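Side-chain contact in chlorite dismutase (Nitrobacter winogradskyi, PDB 3QPI), which binds heme b and, as a chlorite dismutase, decomposes chlorite to chloride and molecular oxygen: residues F145-E150 / M154-V159. Residues are numbered along the deposited sequence; the frame is centred on the assembly and turned at random.
With HEM (protoporphyrin IX containing Fe), chain C.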
loop_
_atom_site.group_PDB
_atom_site.type_symbol
_atom_site.label_atom_id
_atom_site.label_comp_id
_atom_site.label_asym_id
_atom_site.label_seq_id
_atom_site.Cartn_x
_atom_site.Cartn_y
_atom_site.Cartn_z
ATOM N N PHE A 145 2.559 -4.637 1.717
ATOM C CA PHE A 145 2.022 -5.971 1.464
ATOM C C PHE A 145 3.111 -7.029 1.650
ATOM O O PHE A 145 4.270 -6.810 1.275
ATOM C CB PHE A 145 1.477 -6.045 0.017
ATOM C CG PHE A 145 0.516 -4.946 -0.297
ATOM C CD1 PHE A 145 -0.818 -5.064 0.056
ATOM C CD2 PHE A 145 0.956 -3.772 -0.895
ATOM C CE1 PHE A 145 -1.692 -4.041 -0.191
ATOM C CE2 PHE A 145 0.092 -2.739 -1.137
ATOM C CZ PHE A 145 -1.244 -2.870 -0.798
ATOM N N GLU A 146 2.726 -8.175 2.198
ATOM C CA GLU A 146 3.635 -9.293 2.395
ATOM C C GLU A 146 2.981 -10.554 1.889
ATOM O O GLU A 146 1.779 -10.750 2.107
ATOM C CB GLU A 146 3.947 -9.487 3.880
ATOM C CG GLU A 146 4.471 -8.278 4.551
ATOM C CD GLU A 146 4.847 -8.528 6.019
ATOM O OE1 GLU A 146 4.588 -9.637 6.565
ATOM O OE2 GLU A 146 5.399 -7.591 6.620
ATOM N N TYR A 147 3.776 -11.421 1.259
ATOM C CA TYR A 147 3.260 -12.667 0.678
ATOM C C TYR A 147 4.378 -13.671 0.413
ATOM O O TYR A 147 5.549 -13.307 0.325
ATOM C CB TYR A 147 2.530 -12.374 -0.627
ATOM C CG TYR A 147 3.259 -11.380 -1.495
ATOM C CD1 TYR A 147 3.059 -10.014 -1.331
ATOM C CD2 TYR A 147 4.149 -11.794 -2.472
ATOM C CE1 TYR A 147 3.721 -9.092 -2.111
ATOM C CE2 TYR A 147 4.818 -10.863 -3.274
ATOM C CZ TYR A 147 4.599 -9.508 -3.085
ATOM O OH TYR A 147 5.259 -8.556 -3.856
ATOM N N ALA A 148 4.006 -14.938 0.282
ATOM C CA ALA A 148 4.958 -15.981 -0.085
ATOM C C ALA A 148 5.406 -15.777 -1.530
ATOM O O ALA A 148 4.653 -15.227 -2.334
ATOM C CB ALA A 148 4.329 -17.358 0.105
ATOM N N PRO A 149 6.636 -16.203 -1.864
ATOM C CA PRO A 149 7.114 -16.016 -3.236
ATOM C C PRO A 149 6.117 -16.569 -4.268
ATOM O O PRO A 149 5.952 -15.966 -5.331
ATOM C CB PRO A 149 8.425 -16.818 -3.284
ATOM C CG PRO A 149 8.885 -16.952 -1.860
ATOM C CD PRO A 149 7.614 -16.917 -1.012
ATOM N N GLU A 150 5.436 -17.667 -3.952
ATOM C CA GLU A 150 4.555 -18.306 -4.924
ATOM C C GLU A 150 3.262 -17.524 -5.175
ATOM O O GLU A 150 2.497 -17.885 -6.062
ATOM C CB GLU A 150 4.201 -19.731 -4.503
ATOM C CG GLU A 150 3.345 -19.803 -3.267
ATOM C CD GLU A 150 4.154 -20.123 -2.032
ATOM O OE1 GLU A 150 5.331 -19.671 -1.936
ATOM O OE2 GLU A 150 3.612 -20.848 -1.164
ATOM N N MET A 154 -0.051 -13.611 -8.335
ATOM C CA MET A 154 -1.350 -13.181 -7.830
ATOM C C MET A 154 -1.274 -11.734 -7.353
ATOM O O MET A 154 -2.176 -10.949 -7.611
ATOM C CB MET A 154 -1.786 -14.022 -6.641
ATOM C CG MET A 154 -2.169 -15.434 -6.955
ATOM S SD MET A 154 -2.516 -16.310 -5.412
ATOM C CE MET A 154 -3.470 -15.064 -4.530
ATOM N N PHE A 155 -0.210 -11.385 -6.632
ATOM C CA PHE A 155 -0.081 -10.007 -6.172
ATOM C C PHE A 155 0.001 -9.023 -7.347
ATOM O O PHE A 155 -0.711 -8.018 -7.356
ATOM C CB PHE A 155 1.102 -9.794 -5.202
ATOM C CG PHE A 155 1.223 -8.362 -4.734
ATOM C CD1 PHE A 155 0.317 -7.847 -3.809
ATOM C CD2 PHE A 155 2.195 -7.519 -5.264
ATOM C CE1 PHE A 155 0.392 -6.533 -3.410
ATOM C CE2 PHE A 155 2.277 -6.222 -4.871
ATOM C CZ PHE A 155 1.374 -5.711 -3.935
ATOM N N GLU A 156 0.832 -9.288 -8.348
ATOM C CA GLU A 156 0.917 -8.319 -9.432
ATOM C C GLU A 156 -0.411 -8.252 -10.195
ATOM O O GLU A 156 -0.741 -7.225 -10.781
ATOM C CB GLU A 156 2.067 -8.626 -10.386
ATOM C CG GLU A 156 3.421 -8.701 -9.716
ATOM C CD GLU A 156 3.775 -7.440 -8.959
ATOM O OE1 GLU A 156 3.122 -6.396 -9.184
ATOM O OE2 GLU A 156 4.706 -7.487 -8.120
ATOM N N ASP A 157 -1.169 -9.343 -10.156
ATOM C CA ASP A 157 -2.482 -9.415 -10.799
ATOM C C ASP A 157 -3.506 -8.538 -10.068
ATOM O O ASP A 157 -4.224 -7.739 -10.677
ATOM C CB ASP A 157 -2.968 -10.869 -10.815
ATOM C CG ASP A 157 -4.301 -11.026 -11.501
ATOM O OD1 ASP A 157 -4.414 -10.636 -12.689
ATOM O OD2 ASP A 157 -5.248 -11.530 -10.853
ATOM N N LEU A 158 -3.570 -8.694 -8.753
ATOM C CA LEU A 158 -4.392 -7.809 -7.933
ATOM C C LEU A 158 -4.054 -6.339 -8.213
ATOM O O LEU A 158 -4.929 -5.520 -8.445
ATOM C CB LEU A 158 -4.184 -8.117 -6.457
ATOM C CG LEU A 158 -4.755 -7.043 -5.531
ATOM C CD1 LEU A 158 -6.256 -6.897 -5.769
ATOM C CD2 LEU A 158 -4.446 -7.406 -4.093
ATOM N N VAL A 159 -2.773 -6.011 -8.205
ATOM C CA VAL A 159 -2.359 -4.640 -8.437
ATOM C C VAL A 159 -2.847 -4.149 -9.809
ATOM O O VAL A 159 -3.366 -3.043 -9.931
ATOM C CB VAL A 159 -0.822 -4.502 -8.329
ATOM C CG1 VAL A 159 -0.363 -3.128 -8.848
ATOM C CG2 VAL A 159 -0.359 -4.760 -6.869
HETATM C CHA HEM C . -7.689 1.219 1.436
HETATM C CHB HEM C . -8.579 -3.483 1.440
HETATM C CHC HEM C . -4.962 -4.171 -1.738
HETATM C CHD HEM C . -4.321 0.510 -1.925
HETATM C C1A HEM C . -8.185 -0.016 1.680
HETATM C C2A HEM C . -9.266 -0.229 2.630
HETATM C C3A HEM C . -9.541 -1.548 2.674
HETATM C C4A HEM C . -8.626 -2.177 1.725
HETATM C CMA HEM C . -10.653 -2.236 3.547
HETATM C CAA HEM C . -9.933 0.944 3.365
HETATM C CBA HEM C . -9.398 1.191 4.769
HETATM C CGA HEM C . -10.307 2.238 5.380
HETATM O O1A HEM C . -9.800 3.361 5.559
HETATM O O2A HEM C . -11.521 1.976 5.659
HETATM C C1B HEM C . -7.655 -3.999 0.598
HETATM C C2B HEM C . -7.474 -5.423 0.460
HETATM C C3B HEM C . -6.460 -5.606 -0.373
HETATM C C4B HEM C . -5.982 -4.313 -0.823
HETATM C CMB HEM C . -8.248 -6.560 1.175
HETATM C CAB HEM C . -5.952 -7.005 -0.791
HETATM C CBB HEM C . -4.650 -7.285 -0.694
HETATM C C1C HEM C . -4.471 -2.979 -2.107
HETATM C C2C HEM C . -3.377 -2.700 -3.038
HETATM C C3C HEM C . -3.202 -1.380 -3.037
HETATM C C4C HEM C . -4.200 -0.814 -2.148
HETATM C CMC HEM C . -2.554 -3.776 -3.784
HETATM C CAC HEM C . -2.221 -0.500 -3.832
HETATM C CBC HEM C . -1.758 -0.932 -5.013
HETATM C C1D HEM C . -5.102 1.134 -1.037
HETATM C C2D HEM C . -5.103 2.564 -0.848
HETATM C C3D HEM C . -6.167 2.760 0.223
HETATM C C4D HEM C . -6.690 1.448 0.521
HETATM C CMD HEM C . -4.245 3.685 -1.521
HETATM C CAD HEM C . -6.631 4.085 0.842
HETATM C CBD HEM C . -7.854 4.529 0.025
HETATM C CGD HEM C . -8.265 5.918 0.461
HETATM O O1D HEM C . -8.474 6.112 1.680
HETATM O O2D HEM C . -8.385 6.828 -0.406
HETATM N NA HEM C . -7.770 -1.240 1.127
HETATM N NB HEM C . -6.732 -3.320 -0.197
HETATM N NC HEM C . -4.955 -1.810 -1.591
HETATM N ND HEM C . -6.060 0.499 -0.227
HETATM FE FE HEM C . -6.403 -1.365 -0.417
HETATM O O HOH W 1 5.759 -9.331 -6.547
HETATM O O HOH W 2 1.178 -16.229 -7.794
#
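An aromatic cluster at the wall of the heme pocket joins Phe145, the member that lines the pocket, and Tyr147 of strand 141-147 to Phe155 of helix 152-163, in the ferredoxin-like, dimeric alpha+beta barrel fold of the chlorite dismutases. Phe155 is shared by both strand residues. Its CG is anti to the backbone N (chi1 -180°), which sends the ring from the helix toward the sheet. There it forms an offset stack with Tyr147, centroids 4.8 Å apart and planes 19° from parallel. Phe155 CB sits over the centre of the Tyr147 ring in a CH-pi contact. On the face of Phe155 turned away from Tyr147, Val159 CG2 rests near the rim of the ring. Phe155 CE1 lies over one face of the Phe145 ring, 3.5 Å from Phe145 CG, with the planes oblique at 46°. The other end of Phe145 reaches the porphyrin, CZ being 3.1 Å from HEM C2C. An alanine in place of Phe145 would probably open a gap between Phe155 and the heme and leave that pyrrole without its aromatic neighbour. Leu158 CD2 adds a contact of 3.4 Å to HEM CBB. Glu156 OE2 forms a salt bridge with Arg178 NE of strand 171-181. The same oxygen accepts a hydrogen bond from a water at 2.6 Å, and that water is also hydrogen-bonded to Tyr147 OH at 2.8 Å.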